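Oxidized polyvinyl alcohol hydrolase (Sphingopyxis, PDB 3WLA) hydrolyses beta-diketones such as 4,6-nonanedione and cleaves oxidized polyvinyl alcohol in the second step of its degradation. Local coordinates at residues Val38-Ser43 with Gly79-Ser84. Sequence-based numbering, arbitrary orientation.
Sequences VPPKDS and GYMVIS
In the central sheet of this alpha/beta-hydrolase, Val-38 and Val-82 form an antiparallel hydrogen-bonded pair where strand 31-38 runs out alongside the start of strand 81-85. Each residue gives its N-H to the other's carbonyl. Val-38 N reaches Val-82 O at 2.9 Å, arriving almost in line with that C=O. Val-82 N meets Val-38 O at 3.1 Å, and here the donor is tilted 35° from the carbonyl plane. Val-38 CB and Val-82 CB, on the same face of the sheet, are 4.1 Å apart, and there Val-82 also packs on Leu-64 of helix 60-65.

The regular pairing stops at Pro-40, whose ring nitrogen has no hydrogen to offer Tyr-80 O; contact continues through carbon and sulfur. Met-81 puts its CG anti to the backbone N (chi1 158°), then bends at chi2 and chi3, which carries the thioether across Pro-39. Met-81 SD comes 3.7 Å from Pro-39 CA, and the methyl CE sits against CB of the same proline. This end of the methionine lies on the opposite face from the valines, where Trp-149 touches both Pro-39 and Met-81, and Val-145 of helix 133-145 also meets Met-81.

Pro-40, buried, turns its ring toward residues 79-81. Its CD packs on the backbone and CB of Met-81, while Pro-40 CB lies 3.6 Å from Tyr-80 O, a carbon-to-oxygen contact rather than a conventional hydrogen bond. Ala-47 of strand 47-53 also touches this proline. Beyond it the backbones part, and one water links them, donating to both carbonyls: 3.0 Å to Asp-42 O and 2.9 Å to Gly-79 O.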
ATOM      1  N   VAL A  38       2.118   8.406  15.625  1.00 28.93           N
ATOM      2  CA  VAL A  38       1.551   7.793  16.863  1.00 29.45           C
ATOM      3  C   VAL A  38       2.641   6.865  17.360  1.00 29.22           C
ATOM      4  O   VAL A  38       2.709   5.712  16.958  1.00 28.47           O
ATOM      5  CB  VAL A  38       0.264   6.966  16.578  1.00 27.79           C
ATOM      6  CG1 VAL A  38      -0.413   6.569  17.907  1.00 29.14           C
ATOM      7  CG2 VAL A  38      -0.723   7.798  15.738  1.00 28.58           C
ATOM      8  N   PRO A  39       3.538   7.356  18.236  1.00 30.73           N
ATOM      9  CA  PRO A  39       4.610   6.473  18.715  1.00 29.92           C
ATOM     10  C   PRO A  39       4.167   5.397  19.688  1.00 29.04           C
ATOM     11  O   PRO A  39       3.138   5.502  20.320  1.00 30.61           O
ATOM     12  CB  PRO A  39       5.601   7.449  19.344  1.00 31.18           C
ATOM     13  CG  PRO A  39       4.701   8.428  20.020  1.00 31.01           C
ATOM     14  CD  PRO A  39       3.556   8.644  18.946  1.00 30.76           C
ATOM     15  N   PRO A  40       4.937   4.307  19.795  1.00 30.31           N
ATOM     16  CA  PRO A  40       4.597   3.209  20.730  1.00 30.51           C
ATOM     17  C   PRO A  40       5.012   3.701  22.136  1.00 32.26           C
ATOM     18  O   PRO A  40       5.801   4.665  22.237  1.00 29.42           O
ATOM     19  CB  PRO A  40       5.483   2.085  20.232  1.00 30.34           C
ATOM     20  CG  PRO A  40       6.715   2.830  19.779  1.00 29.09           C
ATOM     21  CD  PRO A  40       6.170   4.021  19.042  1.00 27.79           C
ATOM     22  N   LYS A  41       4.500   3.102  23.210  1.00 36.21           N
ATOM     23  CA  LYS A  41       4.937   3.555  24.549  1.00 39.72           C
ATOM     24  C   LYS A  41       6.444   3.314  24.810  1.00 40.34           C
ATOM     25  O   LYS A  41       7.074   4.105  25.488  1.00 39.76           O
ATOM     26  CB  LYS A  41       4.089   2.937  25.678  1.00 43.74           C
ATOM     27  CG  LYS A  41       3.922   1.407  25.705  1.00 48.10           C
ATOM     28  CD  LYS A  41       3.056   0.966  26.939  1.00 51.11           C
ATOM     29  CE  LYS A  41       2.295  -0.385  26.726  1.00 53.21           C
ATOM     30  NZ  LYS A  41       1.024  -0.270  25.883  1.00 54.22           N
ATOM     31  N   ASP A  42       7.030   2.254  24.247  1.00 40.24           N
ATOM     32  CA  ASP A  42       8.475   1.984  24.417  1.00 41.48           C
ATOM     33  C   ASP A  42       9.080   1.527  23.077  1.00 42.82           C
ATOM     34  O   ASP A  42       8.503   0.666  22.426  1.00 42.93           O
ATOM     35  CB  ASP A  42       8.700   0.880  25.475  1.00 41.35           C
ATOM     36  CG  ASP A  42       8.051   1.218  26.810  1.00 40.97           C
ATOM     37  OD1 ASP A  42       8.608   2.073  27.540  1.00 36.17           O
ATOM     38  OD2 ASP A  42       6.977   0.648  27.102  1.00 40.92           O
ATOM     39  N   SER A  43      10.207   2.117  22.663  1.00 44.41           N
ATOM     40  CA  SER A  43      10.880   1.756  21.398  1.00 47.66           C
ATOM     41  C   SER A  43      12.110   0.991  21.836  1.00 49.19           C
ATOM     42  O   SER A  43      13.244   1.517  21.714  1.00 50.62           O
ATOM     43  CB  SER A  43      11.400   2.979  20.608  1.00 48.21           C
ATOM     44  OG  SER A  43      10.586   4.138  20.683  1.00 49.24           O
ATOM     45  N   GLY A  79       3.550  -1.950  20.327  1.00 24.86           N
ATOM     46  CA  GLY A  79       4.940  -1.733  20.030  1.00 24.68           C
ATOM     47  C   GLY A  79       5.304  -1.170  18.688  1.00 24.65           C
ATOM     48  O   GLY A  79       6.476  -0.963  18.414  1.00 22.48           O
ATOM     49  N   TYR A  80       4.307  -0.942  17.848  1.00 23.78           N
ATOM     50  CA  TYR A  80       4.588  -0.391  16.524  1.00 24.86           C
ATOM     51  C   TYR A  80       4.565   1.125  16.490  1.00 26.15           C
ATOM     52  O   TYR A  80       3.697   1.753  17.142  1.00 26.33           O
ATOM     53  CB  TYR A  80       3.523  -0.844  15.551  1.00 24.56           C
ATOM     54  CG  TYR A  80       3.619  -2.291  15.292  1.00 24.94           C
ATOM     55  CD1 TYR A  80       4.478  -2.758  14.314  1.00 25.40           C
ATOM     56  CD2 TYR A  80       2.914  -3.203  16.064  1.00 25.88           C
ATOM     57  CE1 TYR A  80       4.651  -4.140  14.109  1.00 28.34           C
ATOM     58  CE2 TYR A  80       3.079  -4.562  15.867  1.00 26.45           C
ATOM     59  CZ  TYR A  80       3.963  -5.015  14.883  1.00 24.48           C
ATOM     60  OH  TYR A  80       4.193  -6.377  14.707  1.00 30.25           O
ATOM     61  N   MET A  81       5.516   1.709  15.763  1.00 24.14           N
ATOM     62  CA  MET A  81       5.465   3.155  15.528  1.00 25.94           C
ATOM     63  C   MET A  81       4.496   3.264  14.312  1.00 25.59           C
ATOM     64  O   MET A  81       4.761   2.667  13.258  1.00 24.28           O
ATOM     65  CB  MET A  81       6.838   3.666  15.111  1.00 25.95           C
ATOM     66  CG  MET A  81       6.778   4.975  14.346  1.00 28.42           C
ATOM     67  SD  MET A  81       6.040   6.358  15.262  1.00 29.33           S
ATOM     68  CE  MET A  81       7.557   7.014  16.049  1.00 28.29           C
ATOM     69  N   VAL A  82       3.393   3.995  14.449  1.00 25.02           N
ATOM     70  CA  VAL A  82       2.425   4.133  13.328  1.00 23.67           C
ATOM     71  C   VAL A  82       2.549   5.564  12.732  1.00 25.70           C
ATOM     72  O   VAL A  82       2.461   6.566  13.475  1.00 22.97           O
ATOM     73  CB  VAL A  82       0.980   3.911  13.866  1.00 22.53           C
ATOM     74  CG1 VAL A  82      -0.107   3.966  12.735  1.00 20.20           C
ATOM     75  CG2 VAL A  82       0.929   2.552  14.576  1.00 21.68           C
ATOM     76  N   ILE A  83       2.811   5.664  11.424  1.00 25.49           N
ATOM     77  CA  ILE A  83       2.896   6.985  10.784  1.00 25.14           C
ATOM     78  C   ILE A  83       1.902   6.957   9.595  1.00 26.74           C
ATOM     79  O   ILE A  83       2.050   6.152   8.681  1.00 26.21           O
ATOM     80  CB  ILE A  83       4.323   7.272  10.250  1.00 26.46           C
ATOM     81  CG1 ILE A  83       5.361   7.074  11.337  1.00 26.49           C
ATOM     82  CG2 ILE A  83       4.433   8.734   9.724  1.00 25.43           C
ATOM     83  CD1 ILE A  83       6.750   6.956  10.764  1.00 20.97           C
ATOM     84  N   SER A  84       0.861   7.787   9.624  1.00 25.44           N
ATOM     85  CA  SER A  84      -0.093   7.783   8.516  1.00 24.02           C
ATOM     86  C   SER A  84       0.093   9.107   7.756  1.00 24.05           C
ATOM     87  O   SER A  84      -0.043  10.195   8.367  1.00 23.91           O
ATOM     88  CB  SER A  84      -1.521   7.677   9.036  1.00 23.95           C
ATOM     89  OG  SER A  84      -2.424   7.406   7.959  1.00 24.50           O
TER
HETATM   90  O   HOH W   1       8.626  -1.383  20.307  1.00 32.41           O